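Local structure of peptide methionine sulfoxide reductase MsrA (Corynebacterium diphtheriae, 4D7L) at residues A[87-92]-A[214-219]; A[172-177]-A[194-199]; A[96-101]-A[109-114]; A[140-145]-A[187-192]. The protein probably repairs oxidised proteins by reducing the S-epimer of methionine sulfoxide back to methionine, through thiol-disulfide exchange. One frame throughout, in Å; residues are numbered along the deposited sequence.

Four contacts tie loops, helices and sheet strands of this single-chain MsrA domain together. Interaction 1 is nearest the predicted active site: the side chain of His214 lies about 8 Å from that of Cys72, which is disulfide-bonded to Cys226, and about 5 Å from a bound cacodylate ion. Interactions 1 and 2 reach the same mixed sheet on opposite sides of the chain's centre, their own centres 23 Å apart. Interactions 2 and 4 touch directly, for Ile192 packs near Val177 and Pro141 meets Thr194. Interaction 3 adjoins the sequence of interaction 1, closing the connection that follows strand 86-94, with its centre 19 Å away.

Interaction 1 (A[87-92]-A[214-219]); sequences VYTSVG and HQQYLH
The carboxamide of Gln215 lies alongside the backbone of Val91 and pairs with both of its polar atoms. Gln215 OE1 accepts from Val91 N at 3.0 Å, while Gln215 NE2 donates to Val91 O at 2.9 Å and keeps that oxygen within 10° of its own amide plane. The two bonds, each nearly straight, fix the rotation of the amide. A chain bent at chi2 (-61°) turns it back onto the strand; glutamine suits the place because one flat group offers both donor and acceptor. Strand 86-94 belongs to the mixed sheet of the MsrA fold, next to the short outermost strand 208-209, and the side-chain pairing docks on it the type II turn from His214 to Tyr217, which leads into helix 217-220. Gln215 NE2 also donates to Ala210 O. Beside the amide, Val91 CG2 packs 3.5 Å from His214 O and 3.8 Å from His214 CB. The imidazole itself leads away, where ND1 bonds to Trp74 NE1. A water joins the two segments, donating to Thr89 O and to Gln215 OE1 (2.9 Å) and accepting from Gln216 NE2 (3.0 Å). The other end of the Gln216 amide, OE1, takes the backbone N of Ala52.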
loop_
_atom_site.group_PDB
_atom_site.type_symbol
_atom_site.label_atom_id
_atom_site.label_comp_id
_atom_site.label_asym_id
_atom_site.label_seq_id
_atom_site.Cartn_x
_atom_site.Cartn_y
_atom_site.Cartn_z
ATOM N N VAL A 87 -6.790 13.176 3.542
ATOM C CA VAL A 87 -6.257 14.536 3.417
ATOM C C VAL A 87 -4.829 14.576 2.867
ATOM O O VAL A 87 -4.376 15.627 2.438
ATOM C CB VAL A 87 -6.302 15.290 4.768
ATOM C CG1 VAL A 87 -7.747 15.554 5.173
ATOM C CG2 VAL A 87 -5.580 14.521 5.839
ATOM N N TYR A 88 -4.150 13.431 2.868
ATOM C CA TYR A 88 -2.809 13.296 2.288
ATOM C C TYR A 88 -2.571 11.828 1.958
ATOM O O TYR A 88 -3.046 10.941 2.681
ATOM C CB TYR A 88 -1.728 13.798 3.257
ATOM C CG TYR A 88 -0.292 13.579 2.790
ATOM C CD1 TYR A 88 0.299 14.444 1.873
ATOM C CD2 TYR A 88 0.468 12.503 3.266
ATOM C CE1 TYR A 88 1.623 14.250 1.439
ATOM C CE2 TYR A 88 1.787 12.292 2.840
ATOM C CZ TYR A 88 2.361 13.179 1.938
ATOM O OH TYR A 88 3.663 12.993 1.499
ATOM N N THR A 89 -1.846 11.567 0.874
ATOM C CA THR A 89 -1.353 10.216 0.597
ATOM C C THR A 89 0.102 10.254 0.114
ATOM O O THR A 89 0.587 11.292 -0.348
ATOM C CB THR A 89 -2.179 9.478 -0.492
ATOM O OG1 THR A 89 -2.026 10.157 -1.745
ATOM C CG2 THR A 89 -3.663 9.386 -0.112
ATOM N N SER A 90 0.794 9.129 0.230
ATOM C CA SER A 90 2.075 8.942 -0.466
ATOM C C SER A 90 2.214 7.463 -0.791
ATOM O O SER A 90 1.420 6.650 -0.310
ATOM C CB SER A 90 3.267 9.434 0.378
ATOM O OG SER A 90 3.533 8.553 1.466
ATOM N N VAL A 91 3.195 7.127 -1.618
ATOM C CA VAL A 91 3.492 5.736 -1.906
ATOM C C VAL A 91 4.907 5.381 -1.511
ATOM O O VAL A 91 5.827 6.227 -1.458
ATOM C CB VAL A 91 3.292 5.384 -3.402
ATOM C CG1 VAL A 91 1.804 5.490 -3.756
ATOM C CG2 VAL A 91 4.144 6.284 -4.309
ATOM N N GLY A 92 5.089 4.111 -1.202
ATOM C CA GLY A 92 6.386 3.693 -0.731
ATOM C C GLY A 92 6.327 2.239 -0.329
ATOM O O GLY A 92 5.537 1.454 -0.863
ATOM N N HIS A 214 7.278 8.659 -8.300
ATOM C CA HIS A 214 6.146 7.762 -8.004
ATOM C C HIS A 214 4.973 8.453 -7.303
ATOM O O HIS A 214 3.840 7.960 -7.347
ATOM C CB HIS A 214 6.614 6.578 -7.127
ATOM C CG HIS A 214 7.525 5.636 -7.850
ATOM N ND1 HIS A 214 7.053 4.582 -8.603
ATOM C CD2 HIS A 214 8.873 5.616 -7.972
ATOM C CE1 HIS A 214 8.071 3.950 -9.159
ATOM N NE2 HIS A 214 9.190 4.542 -8.774
ATOM N N GLN A 215 5.248 9.556 -6.622
ATOM C CA GLN A 215 4.219 10.240 -5.838
ATOM C C GLN A 215 3.202 10.854 -6.769
ATOM O O GLN A 215 3.554 11.675 -7.596
ATOM C CB GLN A 215 4.856 11.310 -4.939
ATOM C CG GLN A 215 6.009 10.756 -4.081
ATOM C CD GLN A 215 5.550 9.635 -3.132
ATOM O OE1 GLN A 215 4.411 9.642 -2.671
ATOM N NE2 GLN A 215 6.451 8.693 -2.809
ATOM N N GLN A 216 1.950 10.425 -6.649
ATOM C CA GLN A 216 0.875 10.855 -7.554
ATOM C C GLN A 216 1.246 10.651 -9.016
ATOM O O GLN A 216 0.931 11.474 -9.874
ATOM C CB GLN A 216 0.505 12.322 -7.302
ATOM C CG GLN A 216 0.001 12.596 -5.880
ATOM C CD GLN A 216 1.126 12.972 -4.933
ATOM O OE1 GLN A 216 1.813 13.969 -5.147
ATOM N NE2 GLN A 216 1.320 12.176 -3.885
ATOM N N TYR A 217 1.914 9.536 -9.296
ATOM C CA TYR A 217 2.370 9.230 -10.647
ATOM C C TYR A 217 1.285 9.389 -11.720
ATOM O O TYR A 217 1.519 9.977 -12.780
ATOM C CB TYR A 217 2.912 7.791 -10.690
ATOM C CG TYR A 217 3.354 7.364 -12.065
ATOM C CD1 TYR A 217 4.551 7.811 -12.600
ATOM C CD2 TYR A 217 2.572 6.485 -12.834
ATOM C CE1 TYR A 217 4.962 7.413 -13.872
ATOM C CE2 TYR A 217 2.977 6.085 -14.106
ATOM C CZ TYR A 217 4.172 6.552 -14.618
ATOM O OH TYR A 217 4.576 6.159 -15.878
ATOM N N LEU A 218 0.107 8.847 -11.446
ATOM C CA LEU A 218 -0.944 8.836 -12.452
ATOM C C LEU A 218 -1.496 10.227 -12.710
ATOM O O LEU A 218 -1.997 10.507 -13.799
ATOM C CB LEU A 218 -2.064 7.898 -12.028
ATOM C CG LEU A 218 -1.632 6.435 -11.957
ATOM C CD1 LEU A 218 -2.825 5.587 -11.530
ATOM C CD2 LEU A 218 -1.050 5.960 -13.308
ATOM N N HIS A 219 -1.407 11.108 -11.719
ATOM C CA HIS A 219 -1.799 12.499 -11.951
ATOM C C HIS A 219 -0.743 13.250 -12.777
ATOM O O HIS A 219 -1.070 13.991 -13.710
ATOM C CB HIS A 219 -2.034 13.233 -10.628
ATOM C CG HIS A 219 -2.466 14.659 -10.818
ATOM N ND1 HIS A 219 -3.771 15.002 -11.101
ATOM C CD2 HIS A 219 -1.757 15.808 -10.846
ATOM C CE1 HIS A 219 -3.852 16.313 -11.259
ATOM N NE2 HIS A 219 -2.643 16.828 -11.101
HETATM O O HOH W 1 3.257 12.061 -1.661
#

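Interaction 2 (A[172-177]-A[194-199]); sequences RAREIV and TEILPL
Ile196 points toward helix 166-186 and is met by three side chains. Its CG2 touches Ala173 CB at 3.9 Å, and its CD1 meets Val177 CG2 at 3.7 Å, Val177 and Ile196 reaching toward each other tip to tip. Alanine, with its single methyl, suits a position facing the strand closely, while the branched valine and isoleucine supply the methyl groups that meet between helix and strand. Arg174 runs past Ile196 in the opposite direction, its CG lying 3.9 Å from Ile196 CD1, so that its aliphatic part flanks the isoleucine before the charged end arrives at the backbone. There Arg174 NH2 donates to Ile196 O at 2.9 Å with an angle of 147° at the hydrogen. The donor stands 40° out of the carbonyl plane. Extension from CG to NE carries the guanidinium this far, and Gln171 OE1 takes its NH1. Within the beta-alpha-beta unit formed by strand 158-161, helix 166-186 and strand 195-198, the short helix and strand segments run nearly antiparallel, at 162°, with axes 8.8 Å apart. Val177 also touches Ile159 of the adjacent strand, and Ala173 meets Phe128 at the start of helix 128-137.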
loop_
_atom_site.group_PDB
_atom_site.type_symbol
_atom_site.label_atom_id
_atom_site.label_comp_id
_atom_site.label_asym_id
_atom_site.label_seq_id
_atom_site.Cartn_x
_atom_site.Cartn_y
_atom_site.Cartn_z
ATOM N N ARG A 172 -8.898 -4.578 15.062
ATOM C CA ARG A 172 -10.103 -4.132 14.412
ATOM C C ARG A 172 -10.094 -4.472 12.903
ATOM O O ARG A 172 -11.094 -4.915 12.344
ATOM C CB ARG A 172 -10.245 -2.642 14.692
ATOM C CG ARG A 172 -11.451 -2.007 14.203
ATOM C CD ARG A 172 -11.661 -0.706 14.968
ATOM N NE ARG A 172 -13.001 -0.239 14.707
ATOM C CZ ARG A 172 -14.000 -0.282 15.575
ATOM N NH1 ARG A 172 -13.806 -0.716 16.821
ATOM N NH2 ARG A 172 -15.194 0.152 15.190
ATOM N N ALA A 173 -8.956 -4.281 12.243
ATOM C CA ALA A 173 -8.847 -4.630 10.829
ATOM C C ALA A 173 -9.023 -6.137 10.633
ATOM O O ALA A 173 -9.706 -6.596 9.703
ATOM C CB ALA A 173 -7.510 -4.151 10.275
ATOM N N ARG A 174 -8.427 -6.927 11.525
ATOM C CA ARG A 174 -8.605 -8.368 11.442
ATOM C C ARG A 174 -10.080 -8.758 11.526
ATOM O O ARG A 174 -10.508 -9.675 10.819
ATOM C CB ARG A 174 -7.808 -9.083 12.535
ATOM C CG ARG A 174 -6.284 -8.943 12.338
ATOM C CD ARG A 174 -5.489 -9.672 13.438
ATOM N NE ARG A 174 -4.081 -9.256 13.358
ATOM C CZ ARG A 174 -3.456 -8.577 14.308
ATOM N NH1 ARG A 174 -4.111 -8.260 15.419
ATOM N NH2 ARG A 174 -2.183 -8.213 14.146
ATOM N N GLU A 175 -10.843 -8.105 12.403
ATOM C CA GLU A 175 -12.273 -8.411 12.507
ATOM C C GLU A 175 -13.020 -8.078 11.226
ATOM O O GLU A 175 -13.949 -8.779 10.840
ATOM C CB GLU A 175 -12.969 -7.691 13.671
ATOM C CG GLU A 175 -12.669 -8.309 15.007
ATOM C CD GLU A 175 -13.457 -7.690 16.155
ATOM O OE1 GLU A 175 -14.650 -7.311 15.969
ATOM O OE2 GLU A 175 -12.842 -7.525 17.226
ATOM N N ILE A 176 -12.702 -6.936 10.639
ATOM C CA ILE A 176 -13.347 -6.569 9.394
ATOM C C ILE A 176 -12.925 -7.567 8.338
ATOM O O ILE A 176 -13.754 -8.161 7.649
ATOM C CB ILE A 176 -12.991 -5.151 8.964
ATOM C CG1 ILE A 176 -13.590 -4.144 9.935
ATOM C CG2 ILE A 176 -13.503 -4.869 7.565
ATOM C CD1 ILE A 176 -13.082 -2.722 9.737
ATOM N N VAL A 177 -11.627 -7.827 8.263
ATOM C CA VAL A 177 -11.147 -8.666 7.190
ATOM C C VAL A 177 -11.719 -10.069 7.349
ATOM O O VAL A 177 -12.154 -10.678 6.378
ATOM C CB VAL A 177 -9.596 -8.650 7.129
ATOM C CG1 VAL A 177 -9.086 -9.686 6.174
ATOM C CG2 VAL A 177 -9.131 -7.261 6.681
ATOM N N THR A 194 -4.201 -11.401 3.280
ATOM C CA THR A 194 -3.827 -10.073 3.817
ATOM C C THR A 194 -3.012 -10.166 5.113
ATOM O O THR A 194 -3.392 -10.843 6.043
ATOM C CB THR A 194 -5.097 -9.224 4.116
ATOM O OG1 THR A 194 -5.945 -9.219 2.964
ATOM C CG2 THR A 194 -4.739 -7.762 4.508
ATOM N N GLU A 195 -1.885 -9.477 5.140
ATOM C CA GLU A 195 -0.995 -9.386 6.297
ATOM C C GLU A 195 -1.392 -8.163 7.146
ATOM O O GLU A 195 -1.433 -7.049 6.617
ATOM C CB GLU A 195 0.422 -9.276 5.734
ATOM C CG GLU A 195 1.588 -9.124 6.618
ATOM C CD GLU A 195 2.828 -9.120 5.743
ATOM O OE1 GLU A 195 3.036 -10.119 5.000
ATOM O OE2 GLU A 195 3.529 -8.091 5.712
ATOM N N ILE A 196 -1.738 -8.350 8.426
ATOM C CA ILE A 196 -2.227 -7.239 9.231
ATOM C C ILE A 196 -1.446 -7.137 10.543
ATOM O O ILE A 196 -1.415 -8.094 11.320
ATOM C CB ILE A 196 -3.737 -7.386 9.572
ATOM C CG1 ILE A 196 -4.593 -7.508 8.306
ATOM C CG2 ILE A 196 -4.212 -6.199 10.411
ATOM C CD1 ILE A 196 -6.059 -7.893 8.628
ATOM N N LEU A 197 -0.808 -5.995 10.782
ATOM C CA LEU A 197 -0.046 -5.778 12.026
ATOM C C LEU A 197 0.344 -4.306 12.152
ATOM O O LEU A 197 0.304 -3.570 11.173
ATOM C CB LEU A 197 1.207 -6.676 12.069
ATOM C CG LEU A 197 2.291 -6.472 11.007
ATOM C CD1 LEU A 197 3.612 -7.089 11.462
ATOM C CD2 LEU A 197 1.881 -7.088 9.664
ATOM N N PRO A 198 0.720 -3.869 13.358
ATOM C CA PRO A 198 1.208 -2.488 13.475
ATOM C C PRO A 198 2.441 -2.280 12.589
ATOM O O PRO A 198 3.241 -3.202 12.481
ATOM C CB PRO A 198 1.567 -2.366 14.955
ATOM C CG PRO A 198 0.666 -3.409 15.644
ATOM C CD PRO A 198 0.548 -4.529 14.671
ATOM N N LEU A 199 2.566 -1.119 11.949
ATOM C CA LEU A 199 3.763 -0.788 11.175
ATOM C C LEU A 199 5.021 -0.993 12.013
ATOM O O LEU A 199 6.004 -1.545 11.543
ATOM C CB LEU A 199 3.706 0.662 10.690
ATOM C CG LEU A 199 4.931 1.164 9.913
ATOM C CD1 LEU A 199 4.998 0.407 8.583
ATOM C CD2 LEU A 199 4.818 2.663 9.679
#

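Interaction 3 (A[96-101]-A[109-114]); sequences GITPNP and GRTNHT
Thr98 O receives the shortest bond of this contact, from His113 NE2 at 2.7 Å. The bond is almost straight at 171°, and the oxygen sits only 2° out of the imidazole plane, so the ring presents its edge to the carbonyl. Histidine suits the place because its ring can offer an N-H at that edge and a flat surface to the backbone. Gly96 CA lies over one face, 3.7 Å from the ring centroid in a CH-pi contact, displaced toward the rim. Gly96 lies so close to residues 111-113 that the absence of a side chain suits it. The Pro101 and His113 side chains cross at about a right angle, Pro101 CG 3.7 Å from His113 CD2. A second bond joins the backbones: Ile97 N donates to Thr111 O at 3.0 Å. Thr111 OG1, held between its backbone N and carbonyl carbon (chi1 72°), accepts from His113 N at 3.0 Å and forms an ST turn that ties Thr111 to the backbone of the histidine. Thr98 and Thr111 also cross at about a right angle, with their CB atoms 3.6 Å apart; the hydroxyl of Thr98 bonds to Leu37 O. Together the two loops flank helix 103-107 and link strand 86-94 to its antiparallel neighbour 114-121, where Phe93 packs against both Pro101 and His113.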
loop_
_atom_site.group_PDB
_atom_site.type_symbol
_atom_site.label_atom_id
_atom_site.label_comp_id
_atom_site.label_asym_id
_atom_site.label_seq_id
_atom_site.Cartn_x
_atom_site.Cartn_y
_atom_site.Cartn_z
ATOM N N GLY A 96 8.712 -5.198 4.942
ATOM C CA GLY A 96 9.945 -5.942 4.722
ATOM C C GLY A 96 11.030 -5.513 5.699
ATOM O O GLY A 96 10.731 -5.047 6.789
ATOM N N ILE A 97 12.289 -5.630 5.300
ATOM C CA ILE A 97 13.393 -5.400 6.226
ATOM C C ILE A 97 14.399 -4.342 5.723
ATOM O O ILE A 97 14.982 -3.613 6.525
ATOM C CB ILE A 97 14.148 -6.720 6.519
ATOM C CG1 ILE A 97 15.298 -6.511 7.512
ATOM C CG2 ILE A 97 14.682 -7.330 5.248
ATOM C CD1 ILE A 97 14.842 -6.133 8.936
ATOM N N THR A 98 14.611 -4.253 4.411
ATOM C CA THR A 98 15.643 -3.337 3.875
ATOM C C THR A 98 15.349 -1.880 4.241
ATOM O O THR A 98 14.258 -1.397 3.945
ATOM C CB THR A 98 15.730 -3.424 2.348
ATOM O OG1 THR A 98 16.055 -4.767 1.952
ATOM C CG2 THR A 98 16.788 -2.450 1.828
ATOM N N PRO A 99 16.300 -1.180 4.883
ATOM C CA PRO A 99 16.032 0.239 5.187
ATOM C C PRO A 99 16.197 1.149 3.954
ATOM O O PRO A 99 17.143 0.966 3.177
ATOM C CB PRO A 99 17.078 0.578 6.259
ATOM C CG PRO A 99 18.200 -0.349 5.977
ATOM C CD PRO A 99 17.565 -1.639 5.491
ATOM N N ASN A 100 15.288 2.111 3.801
ATOM C CA ASN A 100 15.315 3.057 2.691
ATOM C C ASN A 100 15.652 2.462 1.328
ATOM O O ASN A 100 16.630 2.879 0.698
ATOM C CB ASN A 100 16.312 4.167 3.005
ATOM C CG ASN A 100 15.960 4.885 4.278
ATOM O OD1 ASN A 100 14.917 5.545 4.352
ATOM N ND2 ASN A 100 16.822 4.762 5.300
ATOM N N PRO A 101 14.845 1.495 0.870
ATOM C CA PRO A 101 15.096 0.894 -0.443
ATOM C C PRO A 101 14.734 1.852 -1.584
ATOM O O PRO A 101 13.826 2.655 -1.425
ATOM C CB PRO A 101 14.158 -0.315 -0.453
ATOM C CG PRO A 101 12.956 0.150 0.371
ATOM C CD PRO A 101 13.610 0.971 1.499
ATOM N N GLY A 109 12.489 -8.046 -5.388
ATOM C CA GLY A 109 11.915 -8.966 -4.417
ATOM C C GLY A 109 12.820 -9.196 -3.211
ATOM O O GLY A 109 12.446 -9.906 -2.293
ATOM N N ARG A 110 14.007 -8.589 -3.189
ATOM C CA ARG A 110 14.986 -8.928 -2.133
ATOM C C ARG A 110 14.970 -7.981 -0.932
ATOM O O ARG A 110 15.892 -7.988 -0.129
ATOM C CB ARG A 110 16.381 -8.986 -2.749
ATOM C CG ARG A 110 16.447 -10.082 -3.812
ATOM C CD ARG A 110 17.711 -9.993 -4.655
ATOM N NE ARG A 110 18.918 -10.044 -3.846
ATOM C CZ ARG A 110 20.139 -9.811 -4.324
ATOM N NH1 ARG A 110 20.309 -9.507 -5.608
ATOM N NH2 ARG A 110 21.189 -9.869 -3.516
ATOM N N THR A 111 13.897 -7.205 -0.785
ATOM C CA THR A 111 13.739 -6.348 0.384
ATOM C C THR A 111 12.651 -6.851 1.320
ATOM O O THR A 111 12.560 -6.390 2.446
ATOM C CB THR A 111 13.347 -4.894 0.013
ATOM O OG1 THR A 111 11.982 -4.876 -0.442
ATOM C CG2 THR A 111 14.292 -4.277 -1.062
ATOM N N ASN A 112 11.808 -7.748 0.806
ATOM C CA ASN A 112 10.591 -8.252 1.467
ATOM C C ASN A 112 9.494 -7.213 1.680
ATOM O O ASN A 112 8.434 -7.539 2.219
ATOM C CB ASN A 112 10.937 -8.921 2.811
ATOM C CG ASN A 112 11.676 -10.236 2.623
ATOM O OD1 ASN A 112 11.682 -10.797 1.519
ATOM N ND2 ASN A 112 12.287 -10.752 3.704
ATOM N N HIS A 113 9.699 -5.977 1.230
ATOM C CA HIS A 113 8.642 -4.979 1.382
ATOM C C HIS A 113 7.463 -5.183 0.435
ATOM O O HIS A 113 7.574 -5.826 -0.614
ATOM C CB HIS A 113 9.166 -3.555 1.147
ATOM C CG HIS A 113 10.083 -3.057 2.215
ATOM N ND1 HIS A 113 9.662 -2.826 3.506
ATOM C CD2 HIS A 113 11.399 -2.721 2.178
ATOM C CE1 HIS A 113 10.682 -2.379 4.221
ATOM N NE2 HIS A 113 11.743 -2.302 3.440
ATOM N N THR A 114 6.301 -4.654 0.795
ATOM C CA THR A 114 5.216 -4.632 -0.174
ATOM C C THR A 114 4.930 -3.174 -0.528
ATOM O O THR A 114 5.274 -2.251 0.222
ATOM C CB THR A 114 3.949 -5.347 0.337
ATOM O OG1 THR A 114 3.087 -5.635 -0.773
ATOM C CG2 THR A 114 3.197 -4.495 1.368
#

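Interaction 4 (A[140-145]-A[187-192]); sequences DPTQGY and AGLGRI
A chi1 of 69° tucks the hydroxyl of Thr142 back over its own main chain, and the side chain sets OG1 and CG2 against the loop 187-192, crossing Leu189 at about a right angle. Thr142 OG1 lies 3.6 Å from Leu189 CB, and Thr142 CB comes within 3.4 Å of Arg191 O. A chi1 of -58° turns the Leu189 branch toward Asp140, whose carboxylate OD2 lies 3.9 Å from Leu189 CD1. That carboxylate positions the threonine: Asp140 OD1 accepts from Thr142 N on its anti side, making an Asx turn, and from Thr142 OG1 at 2.6 Å on its syn side, both donors tilted out of the carboxylate plane. Two donors on one oxygen hold the carboxylate and fix the hydroxyl, so an acidic residue and a threonine suit this tight turn. Deeper in, Ile192 lays its CA 3.5 Å from Pro141 O in a CA-H...O contact, and its CG2 packs near the proline ring. Thr193 supports this region, its hydroxyl bonding to Pro141 O and Gly144 N. The contact joins the loop after helix 128-137 to the one after helix 166-186, whose end at Gly188 is a Schellman motif; the positive phi there favours glycine. Leu184 of that helix touches Pro141, Thr142 and Ile192. No direct hydrogen bond spans the two segments. Instead one water donates to Thr142 OG1 and to Leu189 O, each at 2.8 Å, and another lies between Thr142 O and Arg191 O, consistent with a surface contact held by van der Waals packing, CA-H...O approaches and at least one water bridge.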
loop_
_atom_site.group_PDB
_atom_site.type_symbol
_atom_site.label_atom_id
_atom_site.label_comp_id
_atom_site.label_asym_id
_atom_site.label_seq_id
_atom_site.Cartn_x
_atom_site.Cartn_y
_atom_site.Cartn_z
ATOM N N ASP A 140 -8.283 -8.274 -4.798
ATOM C CA ASP A 140 -8.525 -9.645 -4.391
ATOM C C ASP A 140 -7.548 -9.970 -3.271
ATOM O O ASP A 140 -6.321 -10.070 -3.512
ATOM C CB ASP A 140 -8.337 -10.590 -5.576
ATOM C CG ASP A 140 -8.634 -12.052 -5.228
ATOM O OD1 ASP A 140 -8.673 -12.420 -4.044
ATOM O OD2 ASP A 140 -8.855 -12.827 -6.165
ATOM N N PRO A 141 -8.065 -10.095 -2.047
ATOM C CA PRO A 141 -7.163 -10.276 -0.904
ATOM C C PRO A 141 -6.827 -11.751 -0.645
ATOM O O PRO A 141 -6.484 -12.083 0.486
ATOM C CB PRO A 141 -7.966 -9.711 0.255
ATOM C CG PRO A 141 -9.410 -10.137 -0.114
ATOM C CD PRO A 141 -9.482 -9.983 -1.618
ATOM N N THR A 142 -6.951 -12.615 -1.652
ATOM C CA THR A 142 -6.725 -14.045 -1.447
ATOM C C THR A 142 -5.588 -14.597 -2.298
ATOM O O THR A 142 -5.381 -15.821 -2.335
ATOM C CB THR A 142 -7.991 -14.879 -1.795
ATOM O OG1 THR A 142 -8.202 -14.833 -3.222
ATOM C CG2 THR A 142 -9.252 -14.353 -1.044
ATOM N N GLN A 143 -4.848 -13.722 -2.975
ATOM C CA GLN A 143 -3.912 -14.190 -3.996
ATOM C C GLN A 143 -2.461 -14.383 -3.546
ATOM O O GLN A 143 -1.639 -14.847 -4.327
ATOM C CB GLN A 143 -3.933 -13.237 -5.195
ATOM C CG GLN A 143 -5.326 -13.137 -5.828
ATOM C CD GLN A 143 -5.299 -12.366 -7.129
ATOM O OE1 GLN A 143 -4.334 -11.677 -7.422
ATOM N NE2 GLN A 143 -6.348 -12.502 -7.928
ATOM N N GLY A 144 -2.148 -14.072 -2.298
ATOM C CA GLY A 144 -0.812 -14.338 -1.805
ATOM C C GLY A 144 0.199 -13.368 -2.394
ATOM O O GLY A 144 0.038 -12.159 -2.270
ATOM N N TYR A 145 1.260 -13.885 -3.014
ATOM C CA TYR A 145 2.350 -13.010 -3.497
ATOM C C TYR A 145 2.116 -12.585 -4.947
ATOM O O TYR A 145 2.936 -12.841 -5.836
ATOM C CB TYR A 145 3.695 -13.718 -3.363
ATOM C CG TYR A 145 4.067 -14.055 -1.939
ATOM C CD1 TYR A 145 3.726 -13.208 -0.885
ATOM C CD2 TYR A 145 4.711 -15.252 -1.641
ATOM C CE1 TYR A 145 4.067 -13.521 0.428
ATOM C CE2 TYR A 145 5.055 -15.579 -0.323
ATOM C CZ TYR A 145 4.736 -14.712 0.697
ATOM O OH TYR A 145 5.067 -15.048 1.997
ATOM N N ALA A 187 -16.908 -17.779 -2.931
ATOM C CA ALA A 187 -16.550 -17.431 -4.302
ATOM C C ALA A 187 -15.512 -18.398 -4.872
ATOM O O ALA A 187 -15.127 -18.283 -6.026
ATOM C CB ALA A 187 -16.034 -15.986 -4.372
ATOM N N GLY A 188 -15.052 -19.351 -4.065
ATOM C CA GLY A 188 -14.147 -20.379 -4.569
ATOM C C GLY A 188 -12.701 -19.915 -4.474
ATOM O O GLY A 188 -11.812 -20.475 -5.123
ATOM N N LEU A 189 -12.460 -18.863 -3.691
ATOM C CA LEU A 189 -11.129 -18.278 -3.630
ATOM C C LEU A 189 -10.226 -18.755 -2.475
ATOM O O LEU A 189 -9.081 -18.323 -2.372
ATOM C CB LEU A 189 -11.264 -16.760 -3.562
ATOM C CG LEU A 189 -12.020 -16.137 -4.739
ATOM C CD1 LEU A 189 -11.992 -14.616 -4.607
ATOM C CD2 LEU A 189 -11.414 -16.589 -6.054
ATOM N N GLY A 190 -10.711 -19.631 -1.604
ATOM C CA GLY A 190 -9.881 -20.053 -0.478
ATOM C C GLY A 190 -9.618 -18.922 0.533
ATOM O O GLY A 190 -10.420 -17.989 0.655
ATOM N N ARG A 191 -8.491 -19.003 1.241
ATOM C CA ARG A 191 -8.197 -18.153 2.406
ATOM C C ARG A 191 -7.773 -16.728 2.092
ATOM O O ARG A 191 -7.187 -16.478 1.048
ATOM C CB ARG A 191 -7.082 -18.790 3.251
ATOM C CG ARG A 191 -7.465 -20.070 3.989
ATOM C CD ARG A 191 -6.214 -20.792 4.548
ATOM N NE ARG A 191 -5.334 -21.259 3.472
ATOM C CZ ARG A 191 -4.449 -22.252 3.583
ATOM N NH1 ARG A 191 -4.310 -22.910 4.729
ATOM N NH2 ARG A 191 -3.702 -22.595 2.539
ATOM N N ILE A 192 -8.078 -15.798 2.998
ATOM C CA ILE A 192 -7.585 -14.430 2.880
ATOM C C ILE A 192 -6.091 -14.407 3.198
ATOM O O ILE A 192 -5.684 -14.991 4.191
ATOM C CB ILE A 192 -8.324 -13.473 3.827
ATOM C CG1 ILE A 192 -9.782 -13.318 3.384
ATOM C CG2 ILE A 192 -7.637 -12.108 3.843
ATOM C CD1 ILE A 192 -10.669 -12.610 4.398
HETATM O O HOH W 2 -5.970 -18.049 -0.897
HETATM O O HOH W 3 -7.555 -17.198 -4.480
#